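Local coordinates for protein N-acetyl-beta-D glucosaminidase (Rhizomucor miehei CAU432, PDB 4ZM6) that probably cleaves N-acetylglucosamine from glycosides with its family 3 hydrolase domain and acetylates glucosamine through a GCN5-related region that binds acetyl coenzyme A, at residues 8-16 / 323-333; 34-45 / 69-80. One frame throughout, in Å; residues are numbered along the deposited sequence.

Interaction 1 (8-16 / 323-333)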
loop_
_atom_site.group_PDB
_atom_site.type_symbol
_atom_site.label_atom_id
_atom_site.label_comp_id
_atom_site.label_asym_id
_atom_site.label_seq_id
_atom_site.Cartn_x
_atom_site.Cartn_y
_atom_site.Cartn_z
ATOM N N ASN A 8 -45.376 -3.117 -18.301
ATOM C CA ASN A 8 -44.142 -2.476 -18.838
ATOM C C ASN A 8 -42.904 -3.295 -18.450
ATOM O O ASN A 8 -42.138 -3.726 -19.315
ATOM C CB ASN A 8 -44.040 -1.027 -18.328
ATOM C CG ASN A 8 -43.256 -0.114 -19.263
ATOM O OD1 ASN A 8 -42.948 -0.475 -20.400
ATOM N ND2 ASN A 8 -42.938 1.086 -18.784
ATOM N N LEU A 9 -42.733 -3.511 -17.144
ATOM C CA LEU A 9 -41.656 -4.346 -16.595
ATOM C C LEU A 9 -42.218 -5.211 -15.460
ATOM O O LEU A 9 -41.571 -5.398 -14.426
ATOM C CB LEU A 9 -40.511 -3.474 -16.058
ATOM C CG LEU A 9 -39.986 -2.314 -16.910
ATOM C CD1 LEU A 9 -39.233 -1.325 -16.032
ATOM C CD2 LEU A 9 -39.103 -2.805 -18.049
ATOM N N ASP A 10 -43.419 -5.747 -15.672
ATOM C CA ASP A 10 -44.195 -6.383 -14.602
ATOM C C ASP A 10 -43.720 -7.798 -14.288
ATOM O O ASP A 10 -43.464 -8.124 -13.128
ATOM C CB ASP A 10 -45.686 -6.410 -14.958
ATOM C CG ASP A 10 -46.269 -5.019 -15.157
ATOM O OD1 ASP A 10 -45.608 -4.174 -15.800
ATOM O OD2 ASP A 10 -47.393 -4.776 -14.671
ATOM N N LYS A 11 -43.627 -8.641 -15.314
ATOM C CA LYS A 11 -43.079 -9.988 -15.139
ATOM C C LYS A 11 -41.558 -9.936 -14.964
ATOM O O LYS A 11 -41.000 -10.658 -14.139
ATOM C CB LYS A 11 -43.468 -10.933 -16.297
ATOM C CG LYS A 11 -43.022 -10.522 -17.701
ATOM C CD LYS A 11 -42.790 -11.737 -18.594
ATOM C CE LYS A 11 -42.843 -11.386 -20.075
ATOM N NZ LYS A 11 -44.234 -11.425 -20.607
ATOM N N GLU A 12 -40.906 -9.044 -15.710
ATOM C CA GLU A 12 -39.441 -8.991 -15.782
ATOM C C GLU A 12 -38.766 -8.693 -14.437
ATOM O O GLU A 12 -37.636 -9.123 -14.201
ATOM C CB GLU A 12 -39.004 -7.966 -16.837
ATOM C CG GLU A 12 -37.671 -8.287 -17.499
ATOM C CD GLU A 12 -37.438 -7.516 -18.787
ATOM O OE1 GLU A 12 -36.328 -7.628 -19.349
ATOM O OE2 GLU A 12 -38.356 -6.802 -19.244
ATOM N N ILE A 13 -39.466 -7.985 -13.552
ATOM C CA ILE A 13 -38.937 -7.625 -12.232
ATOM C C ILE A 13 -38.792 -8.823 -11.272
ATOM O O ILE A 13 -38.275 -8.672 -10.165
ATOM C CB ILE A 13 -39.804 -6.513 -11.581
ATOM C CG1 ILE A 13 -39.017 -5.759 -10.501
ATOM C CG2 ILE A 13 -41.106 -7.082 -11.024
ATOM C CD1 ILE A 13 -39.724 -4.530 -9.971
ATOM N N GLY A 14 -39.252 -10.003 -11.682
ATOM C CA GLY A 14 -39.039 -11.226 -10.905
ATOM C C GLY A 14 -37.577 -11.632 -10.806
ATOM O O GLY A 14 -37.165 -12.247 -9.821
ATOM N N GLN A 15 -36.790 -11.278 -11.822
ATOM C CA GLN A 15 -35.353 -11.568 -11.836
ATOM C C GLN A 15 -34.603 -10.855 -10.696
ATOM O O GLN A 15 -33.524 -11.296 -10.291
ATOM C CB GLN A 15 -34.726 -11.188 -13.191
ATOM C CG GLN A 15 -35.270 -11.939 -14.409
ATOM C CD GLN A 15 -34.922 -13.425 -14.428
ATOM O OE1 GLN A 15 -35.547 -14.234 -13.742
ATOM N NE2 GLN A 15 -33.937 -13.791 -15.240
ATOM N N LEU A 16 -35.186 -9.770 -10.178
ATOM C CA LEU A 16 -34.582 -8.974 -9.102
ATOM C C LEU A 16 -34.857 -9.505 -7.689
ATOM O O LEU A 16 -34.634 -8.787 -6.711
ATOM C CB LEU A 16 -35.055 -7.512 -9.194
ATOM C CG LEU A 16 -34.313 -6.593 -10.167
ATOM C CD1 LEU A 16 -34.083 -7.256 -11.513
ATOM C CD2 LEU A 16 -35.050 -5.270 -10.325
ATOM N N LYS A 323 -37.807 3.616 -13.644
ATOM C CA LYS A 323 -37.850 2.556 -14.659
ATOM C C LYS A 323 -36.532 2.395 -15.423
ATOM O O LYS A 323 -36.181 1.289 -15.832
ATOM C CB LYS A 323 -39.001 2.815 -15.641
ATOM C CG LYS A 323 -40.353 2.302 -15.156
ATOM C CD LYS A 323 -41.508 3.233 -15.513
ATOM C CE LYS A 323 -41.909 4.109 -14.333
ATOM N NZ LYS A 323 -43.096 4.960 -14.629
ATOM N N ASP A 324 -35.812 3.496 -15.611
ATOM C CA ASP A 324 -34.508 3.462 -16.272
ATOM C C ASP A 324 -33.470 2.705 -15.433
ATOM O O ASP A 324 -32.626 1.992 -15.979
ATOM C CB ASP A 324 -34.029 4.890 -16.553
ATOM C CG ASP A 324 -32.960 4.949 -17.627
ATOM O OD1 ASP A 324 -31.840 4.458 -17.382
ATOM O OD2 ASP A 324 -33.239 5.500 -18.715
ATOM N N GLU A 325 -33.542 2.860 -14.111
ATOM C CA GLU A 325 -32.599 2.215 -13.194
ATOM C C GLU A 325 -32.857 0.712 -13.078
ATOM O O GLU A 325 -31.915 -0.070 -12.939
ATOM C CB GLU A 325 -32.657 2.873 -11.804
ATOM C CG GLU A 325 -31.431 2.629 -10.924
ATOM C CD GLU A 325 -30.147 3.227 -11.490
ATOM O OE1 GLU A 325 -29.061 2.670 -11.220
ATOM O OE2 GLU A 325 -30.213 4.248 -12.208
ATOM N N ILE A 326 -34.128 0.314 -13.139
ATOM C CA ILE A 326 -34.511 -1.104 -13.071
ATOM C C ILE A 326 -34.045 -1.870 -14.322
ATOM O O ILE A 326 -33.708 -3.053 -14.242
ATOM C CB ILE A 326 -36.039 -1.275 -12.887
ATOM C CG1 ILE A 326 -36.510 -0.639 -11.569
ATOM C CG2 ILE A 326 -36.435 -2.750 -12.933
ATOM C CD1 ILE A 326 -36.235 -1.463 -10.328
ATOM N N ARG A 327 -34.035 -1.196 -15.471
ATOM C CA ARG A 327 -33.488 -1.771 -16.703
ATOM C C ARG A 327 -32.018 -2.143 -16.517
ATOM O O ARG A 327 -31.608 -3.263 -16.837
ATOM C CB ARG A 327 -33.615 -0.783 -17.867
ATOM C CG ARG A 327 -35.035 -0.562 -18.372
ATOM C CD ARG A 327 -35.560 -1.756 -19.160
ATOM N NE ARG A 327 -36.382 -1.351 -20.302
ATOM C CZ ARG A 327 -35.908 -0.875 -21.455
ATOM N NH1 ARG A 327 -34.599 -0.721 -21.649
ATOM N NH2 ARG A 327 -36.750 -0.542 -22.427
ATOM N N GLN A 328 -31.239 -1.194 -15.995
ATOM C CA GLN A 328 -29.815 -1.406 -15.713
ATOM C C GLN A 328 -29.591 -2.528 -14.705
ATOM O O GLN A 328 -28.616 -3.264 -14.815
ATOM C CB GLN A 328 -29.169 -0.123 -15.187
ATOM C CG GLN A 328 -29.047 0.984 -16.220
ATOM C CD GLN A 328 -28.933 2.357 -15.584
ATOM O OE1 GLN A 328 -29.734 3.246 -15.862
ATOM N NE2 GLN A 328 -27.945 2.530 -14.714
ATOM N N SER A 329 -30.485 -2.646 -13.723
ATOM C CA SER A 329 -30.437 -3.747 -12.759
ATOM C C SER A 329 -30.696 -5.092 -13.437
ATOM O O SER A 329 -29.968 -6.056 -13.210
ATOM C CB SER A 329 -31.454 -3.526 -11.635
ATOM O OG SER A 329 -31.202 -2.313 -10.949
ATOM N N LEU A 330 -31.732 -5.147 -14.270
ATOM C CA LEU A 330 -32.062 -6.356 -15.033
ATOM C C LEU A 330 -30.945 -6.738 -16.006
ATOM O O LEU A 330 -30.718 -7.917 -16.274
ATOM C CB LEU A 330 -33.375 -6.153 -15.793
ATOM C CG LEU A 330 -34.615 -6.098 -14.897
ATOM C CD1 LEU A 330 -35.758 -5.342 -15.561
ATOM C CD2 LEU A 330 -35.045 -7.507 -14.519
ATOM N N GLN A 331 -30.266 -5.724 -16.533
ATOM C CA GLN A 331 -29.079 -5.906 -17.371
ATOM C C GLN A 331 -27.933 -6.568 -16.582
ATOM O O GLN A 331 -27.301 -7.510 -17.069
ATOM C CB GLN A 331 -28.647 -4.542 -17.950
ATOM C CG GLN A 331 -27.258 -4.465 -18.576
ATOM C CD GLN A 331 -27.243 -4.756 -20.068
ATOM O OE1 GLN A 331 -26.580 -4.056 -20.841
ATOM N NE2 GLN A 331 -27.969 -5.794 -20.483
ATOM N N ARG A 332 -27.674 -6.073 -15.371
ATOM C CA ARG A 332 -26.611 -6.614 -14.515
ATOM C C ARG A 332 -26.886 -8.055 -14.103
ATOM O O ARG A 332 -25.959 -8.867 -14.000
ATOM C CB ARG A 332 -26.428 -5.756 -13.258
ATOM C CG ARG A 332 -25.794 -4.396 -13.507
ATOM C CD ARG A 332 -25.498 -3.685 -12.196
ATOM N NE ARG A 332 -25.283 -2.242 -12.354
ATOM C CZ ARG A 332 -26.198 -1.292 -12.140
ATOM N NH1 ARG A 332 -27.432 -1.592 -11.750
ATOM N NH2 ARG A 332 -25.871 -0.020 -12.316
ATOM N N VAL A 333 -28.158 -8.364 -13.865
ATOM C CA VAL A 333 -28.570 -9.715 -13.477
ATOM C C VAL A 333 -28.506 -10.672 -14.668
ATOM O O VAL A 333 -28.197 -11.851 -14.500
ATOM C CB VAL A 333 -29.990 -9.720 -12.878
ATOM C CG1 VAL A 333 -30.426 -11.138 -12.527
ATOM C CG2 VAL A 333 -30.040 -8.826 -11.650
#
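Leu9 lays its two methyl branches across the first turn of helix 323-340. CD1 lies 3.9 Å from CG of Lys323, and CD2 comes to the edge of the Arg327 guanidinium, near its plane and 3.8 Å from NE. The torsion that turns the isobutyl group toward the helix keeps CG beside the backbone N and anti to the carbonyl carbon (chi1 -46°). Seven residues later, Leu16 meets the same helix face. Its CD2 packs on Ile326, 3.9 Å from CG2, while the CD1 branch is directed at Leu330, the two leucine side chains crossing at about a right angle. Leu330 also takes CG of Glu12 against its CD1 (4.0 Å) and CB of Gln15 against its CD2 (3.9 Å). Lys323, Ile326, Arg327, Leu330 and Val333 line this side of the helix, and no hydrogen bond joins it to 8-16. In the TIM-barrel-type domain of family 3 glycoside hydrolases, this packing brings the start of the modelled chain, just before strand 17-19, against a helix some 300 residues later. The carboxylate of Glu12 stays 5.9 Å from the guanidinium of Arg327, measured from OE2 to NE. Behind this shell, the backbone N of Asn8 donates to OD1 of Asp10 (2.7 Å), approaching from above the carboxylate plane. Helix 304-318 backs the contact, with Leu316 touching both Leu9 and Lys323. On the helix side, Asp294 receives a hydrogen bond from Ser329 and forms a salt bridge with Arg332.

Interaction 2 (34-45 / 69-80)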
loop_
_atom_site.group_PDB
_atom_site.type_symbol
_atom_site.label_atom_id
_atom_site.label_comp_id
_atom_site.label_asym_id
_atom_site.label_seq_id
_atom_site.Cartn_x
_atom_site.Cartn_y
_atom_site.Cartn_z
ATOM N N ILE A 34 -42.295 -18.658 -9.306
ATOM C CA ILE A 34 -41.493 -18.938 -10.496
ATOM C C ILE A 34 -42.370 -18.829 -11.744
ATOM O O ILE A 34 -42.067 -18.064 -12.662
ATOM C CB ILE A 34 -40.833 -20.342 -10.432
ATOM C CG1 ILE A 34 -39.834 -20.427 -9.270
ATOM C CG2 ILE A 34 -40.099 -20.665 -11.730
ATOM C CD1 ILE A 34 -39.536 -21.844 -8.822
ATOM N N GLU A 35 -43.477 -19.569 -11.745
ATOM C CA GLU A 35 -44.299 -19.742 -12.944
ATOM C C GLU A 35 -45.065 -18.479 -13.367
ATOM O O GLU A 35 -45.126 -18.160 -14.557
ATOM C CB GLU A 35 -45.260 -20.919 -12.747
ATOM C CG GLU A 35 -45.823 -21.496 -14.039
ATOM C CD GLU A 35 -46.281 -22.939 -13.901
ATOM O OE1 GLU A 35 -46.967 -23.422 -14.825
ATOM O OE2 GLU A 35 -45.956 -23.592 -12.882
ATOM N N ASN A 36 -45.632 -17.764 -12.395
ATOM C CA ASN A 36 -46.440 -16.566 -12.669
ATOM C C ASN A 36 -45.627 -15.277 -12.705
ATOM O O ASN A 36 -45.789 -14.459 -13.612
ATOM C CB ASN A 36 -47.555 -16.417 -11.625
ATOM C CG ASN A 36 -48.722 -17.351 -11.878
ATOM O OD1 ASN A 36 -49.635 -17.024 -12.636
ATOM N ND2 ASN A 36 -48.705 -18.517 -11.234
ATOM N N HIS A 37 -44.757 -15.108 -11.712
ATOM C CA HIS A 37 -44.085 -13.832 -11.463
ATOM C C HIS A 37 -42.606 -13.801 -11.873
ATOM O O HIS A 37 -41.887 -12.865 -11.513
ATOM C CB HIS A 37 -44.240 -13.477 -9.984
ATOM C CG HIS A 37 -45.647 -13.604 -9.489
ATOM N ND1 HIS A 37 -46.551 -12.565 -9.541
ATOM C CD2 HIS A 37 -46.313 -14.657 -8.959
ATOM C CE1 HIS A 37 -47.709 -12.968 -9.051
ATOM N NE2 HIS A 37 -47.592 -14.234 -8.692
ATOM N N ASN A 38 -42.164 -14.816 -12.621
ATOM C CA ASN A 38 -40.830 -14.840 -13.236
ATOM C C ASN A 38 -39.673 -14.720 -12.229
ATOM O O ASN A 38 -38.651 -14.098 -12.526
ATOM C CB ASN A 38 -40.735 -13.730 -14.300
ATOM C CG ASN A 38 -39.648 -13.982 -15.341
ATOM O OD1 ASN A 38 -39.217 -15.113 -15.559
ATOM N ND2 ASN A 38 -39.213 -12.915 -16.001
ATOM N N LEU A 39 -39.838 -15.325 -11.051
ATOM C CA LEU A 39 -38.802 -15.307 -10.009
ATOM C C LEU A 39 -37.494 -15.831 -10.603
ATOM O O LEU A 39 -37.491 -16.867 -11.272
ATOM C CB LEU A 39 -39.208 -16.173 -8.807
ATOM C CG LEU A 39 -38.851 -15.720 -7.383
ATOM C CD1 LEU A 39 -38.775 -16.928 -6.455
ATOM C CD2 LEU A 39 -37.553 -14.936 -7.303
ATOM N N GLY A 40 -36.394 -15.114 -10.365
ATOM C CA GLY A 40 -35.104 -15.434 -10.981
ATOM C C GLY A 40 -34.069 -16.127 -10.112
ATOM O O GLY A 40 -33.082 -16.643 -10.636
ATOM N N SER A 41 -34.268 -16.127 -8.795
ATOM C CA SER A 41 -33.294 -16.707 -7.873
ATOM C C SER A 41 -33.972 -17.356 -6.669
ATOM O O SER A 41 -34.984 -16.863 -6.177
ATOM C CB SER A 41 -32.311 -15.634 -7.390
ATOM O OG SER A 41 -32.010 -14.693 -8.412
ATOM N N ILE A 42 -33.397 -18.459 -6.203
ATOM C CA ILE A 42 -33.880 -19.178 -5.026
ATOM C C ILE A 42 -32.773 -19.185 -3.982
ATOM O O ILE A 42 -31.595 -19.100 -4.329
ATOM C CB ILE A 42 -34.238 -20.644 -5.369
ATOM C CG1 ILE A 42 -35.251 -20.709 -6.522
ATOM C CG2 ILE A 42 -34.766 -21.389 -4.145
ATOM C CD1 ILE A 42 -36.592 -20.067 -6.222
ATOM N N ILE A 43 -33.155 -19.284 -2.709
ATOM C CA ILE A 43 -32.198 -19.480 -1.614
ATOM C C ILE A 43 -32.621 -20.684 -0.771
ATOM O O ILE A 43 -33.809 -20.901 -0.540
ATOM C CB ILE A 43 -32.037 -18.212 -0.733
ATOM C CG1 ILE A 43 -31.139 -18.506 0.481
ATOM C CG2 ILE A 43 -33.389 -17.671 -0.286
ATOM C CD1 ILE A 43 -30.641 -17.274 1.209
ATOM N N LEU A 44 -31.638 -21.457 -0.320
ATOM C CA LEU A 44 -31.882 -22.688 0.426
ATOM C C LEU A 44 -31.198 -22.674 1.793
ATOM O O LEU A 44 -30.195 -21.983 1.997
ATOM C CB LEU A 44 -31.380 -23.889 -0.377
ATOM C CG LEU A 44 -31.875 -24.031 -1.821
ATOM C CD1 LEU A 44 -31.249 -25.260 -2.460
ATOM C CD2 LEU A 44 -33.390 -24.115 -1.877
ATOM N N PHE A 45 -31.753 -23.445 2.726
ATOM C CA PHE A 45 -31.197 -23.585 4.073
ATOM C C PHE A 45 -31.165 -25.066 4.444
ATOM O O PHE A 45 -31.607 -25.903 3.660
ATOM C CB PHE A 45 -32.054 -22.813 5.075
ATOM C CG PHE A 45 -32.074 -21.328 4.845
ATOM C CD1 PHE A 45 -32.897 -20.770 3.870
ATOM C CD2 PHE A 45 -31.281 -20.483 5.615
ATOM C CE1 PHE A 45 -32.917 -19.402 3.659
ATOM C CE2 PHE A 45 -31.301 -19.113 5.411
ATOM C CZ PHE A 45 -32.118 -18.573 4.432
ATOM N N ALA A 69 -42.087 -23.071 -17.588
ATOM C CA ALA A 69 -42.769 -21.788 -17.410
ATOM C C ALA A 69 -42.276 -20.675 -18.345
ATOM O O ALA A 69 -42.795 -19.560 -18.293
ATOM C CB ALA A 69 -42.658 -21.338 -15.964
ATOM N N GLY A 70 -41.270 -20.965 -19.172
ATOM C CA GLY A 70 -40.853 -20.068 -20.252
ATOM C C GLY A 70 -39.829 -19.007 -19.884
ATOM O O GLY A 70 -39.787 -17.948 -20.515
ATOM N N HIS A 71 -38.997 -19.284 -18.879
ATOM C CA HIS A 71 -37.925 -18.360 -18.484
ATOM C C HIS A 71 -36.873 -18.267 -19.575
ATOM O O HIS A 71 -36.521 -19.277 -20.189
ATOM C CB HIS A 71 -37.236 -18.826 -17.202
ATOM C CG HIS A 71 -37.996 -18.513 -15.956
ATOM N ND1 HIS A 71 -39.106 -19.226 -15.564
ATOM C CD2 HIS A 71 -37.793 -17.575 -15.002
ATOM C CE1 HIS A 71 -39.564 -18.734 -14.428
ATOM N NE2 HIS A 71 -38.784 -17.731 -14.065
ATOM N N LYS A 72 -36.359 -17.062 -19.804
ATOM C CA LYS A 72 -35.281 -16.867 -20.771
ATOM C C LYS A 72 -33.986 -17.508 -20.258
ATOM O O LYS A 72 -33.294 -18.200 -21.010
ATOM C CB LYS A 72 -35.071 -15.378 -21.063
ATOM C CG LYS A 72 -34.264 -15.108 -22.325
ATOM C CD LYS A 72 -34.179 -13.621 -22.635
ATOM C CE LYS A 72 -33.196 -13.335 -23.761
ATOM N NZ LYS A 72 -32.839 -11.889 -23.832
ATOM N N ARG A 73 -33.680 -17.294 -18.977
ATOM C CA ARG A 73 -32.476 -17.850 -18.356
ATOM C C ARG A 73 -32.804 -18.710 -17.140
ATOM O O ARG A 73 -33.843 -18.515 -16.510
ATOM C CB ARG A 73 -31.536 -16.728 -17.936
ATOM C CG ARG A 73 -30.928 -15.991 -19.108
ATOM C CD ARG A 73 -30.003 -14.887 -18.641
ATOM N NE ARG A 73 -29.568 -14.052 -19.757
ATOM C CZ ARG A 73 -30.304 -13.098 -20.325
ATOM N NH1 ARG A 73 -31.541 -12.838 -19.903
ATOM N NH2 ARG A 73 -29.799 -12.398 -21.337
ATOM N N PRO A 74 -31.907 -19.654 -16.795
ATOM C CA PRO A 74 -32.152 -20.531 -15.647
ATOM C C PRO A 74 -32.127 -19.798 -14.315
ATOM O O PRO A 74 -31.575 -18.706 -14.213
ATOM C CB PRO A 74 -31.005 -21.555 -15.710
ATOM C CG PRO A 74 -30.342 -21.363 -17.031
ATOM C CD PRO A 74 -30.630 -19.962 -17.464
ATOM N N LEU A 75 -32.745 -20.405 -13.312
ATOM C CA LEU A 75 -32.744 -19.872 -11.957
ATOM C C LEU A 75 -31.350 -19.879 -11.351
ATOM O O LEU A 75 -30.512 -20.710 -11.704
ATOM C CB LEU A 75 -33.656 -20.708 -11.048
ATOM C CG LEU A 75 -35.148 -20.809 -11.375
ATOM C CD1 LEU A 75 -35.843 -21.666 -10.327
ATOM C CD2 LEU A 75 -35.790 -19.434 -11.458
ATOM N N PHE A 76 -31.117 -18.936 -10.442
ATOM C CA PHE A 76 -30.013 -19.023 -9.504
ATOM C C PHE A 76 -30.544 -19.774 -8.292
ATOM O O PHE A 76 -31.679 -19.556 -7.877
ATOM C CB PHE A 76 -29.526 -17.632 -9.075
ATOM C CG PHE A 76 -28.318 -17.136 -9.829
ATOM C CD1 PHE A 76 -27.134 -17.862 -9.822
ATOM C CD2 PHE A 76 -28.349 -15.920 -10.503
ATOM C CE1 PHE A 76 -26.015 -17.403 -10.502
ATOM C CE2 PHE A 76 -27.233 -15.455 -11.181
ATOM C CZ PHE A 76 -26.064 -16.196 -11.182
ATOM N N ILE A 77 -29.725 -20.657 -7.733
ATOM C CA ILE A 77 -30.062 -21.378 -6.510
ATOM C C ILE A 77 -28.943 -21.136 -5.496
ATOM O O ILE A 77 -27.900 -21.797 -5.522
ATOM C CB ILE A 77 -30.247 -22.883 -6.783
ATOM C CG1 ILE A 77 -31.373 -23.089 -7.801
ATOM C CG2 ILE A 77 -30.547 -23.641 -5.494
ATOM C CD1 ILE A 77 -31.634 -24.542 -8.146
ATOM N N ALA A 78 -29.175 -20.181 -4.601
ATOM C CA ALA A 78 -28.151 -19.708 -3.680
ATOM C C ALA A 78 -28.185 -20.433 -2.337
ATOM O O ALA A 78 -29.117 -21.181 -2.050
ATOM C CB ALA A 78 -28.303 -18.210 -3.470
ATOM N N VAL A 79 -27.155 -20.197 -1.526
ATOM C CA VAL A 79 -27.034 -20.811 -0.208
ATOM C C VAL A 79 -25.961 -20.100 0.634
ATOM O O VAL A 79 -24.977 -19.592 0.095
ATOM C CB VAL A 79 -26.699 -22.316 -0.334
ATOM C CG1 VAL A 79 -25.267 -22.525 -0.805
ATOM C CG2 VAL A 79 -26.930 -23.034 0.984
ATOM N N ASP A 80 -26.161 -20.063 1.949
ATOM C CA ASP A 80 -25.162 -19.534 2.880
ATOM C C ASP A 80 -24.187 -20.629 3.300
ATOM O O ASP A 80 -24.337 -21.205 4.378
ATOM C CB ASP A 80 -25.834 -19.001 4.151
ATOM C CG ASP A 80 -26.374 -17.614 3.996
ATOM O OD1 ASP A 80 -25.586 -16.697 3.691
ATOM O OD2 ASP A 80 -27.586 -17.435 4.217
#
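Holding CG beside its own backbone N (chi1 -79°), His71 brings its ring against Ile34 and Leu39, where CE1 meets CG2 of Ile34 at 3.4 Å and NE2 gives a weak hydrogen bond to the Leu39 carbonyl, 3.2 Å from its O. The other ring nitrogen, ND1, has the stronger partner, the carbonyl of Ala66; together the two contacts probably limit rotation of the imidazole, which would carry a proton on each nitrogen if both bonds are real. The contact belongs to a beta-alpha-beta crossover of the TIM-barrel-type domain: strand 41-44, helix 52-68, then strand 76-79, with the two strands adjacent and parallel. Four main-chain bonds run between them, from Phe76 N to Gly40 O, Ile42 N to Phe76 O, Ala78 N to Ile42 O, and Leu44 N to Ala78 O. The third is nearly straight, 2.7 Å between Ala78 N and Ile42 O with 174° at the hydrogen. The short strand axes diverge by 28°, a twist in keeping with a barrel wall. Ile42, Leu44, Ile77 and Val79 share one face; there Ile77 touches Thr59 and Gln63 of the crossover helix. On the other face Ser41 and Ala78 reach Met18 of the neighbouring strand, and Phe76 leans toward Leu336 and Lys337. Asp80, next to Val79, forms salt bridges with Lys179 and Arg88. Leu75 lies between Ile34 and Ile42: its CD1 is 4.0 Å from CD1 of Ile34 and from CG1 of Ile42. Further along, CD1 of Leu44 packs obliquely on CG2 of Ile77, 3.5 Å away.

The two contacts meet directly, with centres about 15 Å apart. Gly14 O of interaction 1 lies 3.0 Å from Gly40 N of interaction 2, a probable hydrogen bond, and beside it Lys11 O accepts a weak one from Asn38 ND2. Helix 323-340 serves both: its early turns carry 8-16, and further on Lys337 donates to the carbonyls of Gly40 and Pro74 while Asp338 forms a salt bridge with Arg73. Tyr313 is a second bridge, packing on Ile13 and bonding to His37. Both contacts belong to the hydrolase domain and lie away from the acetyl coenzyme A pocket, whose residues fall between 520 and 676.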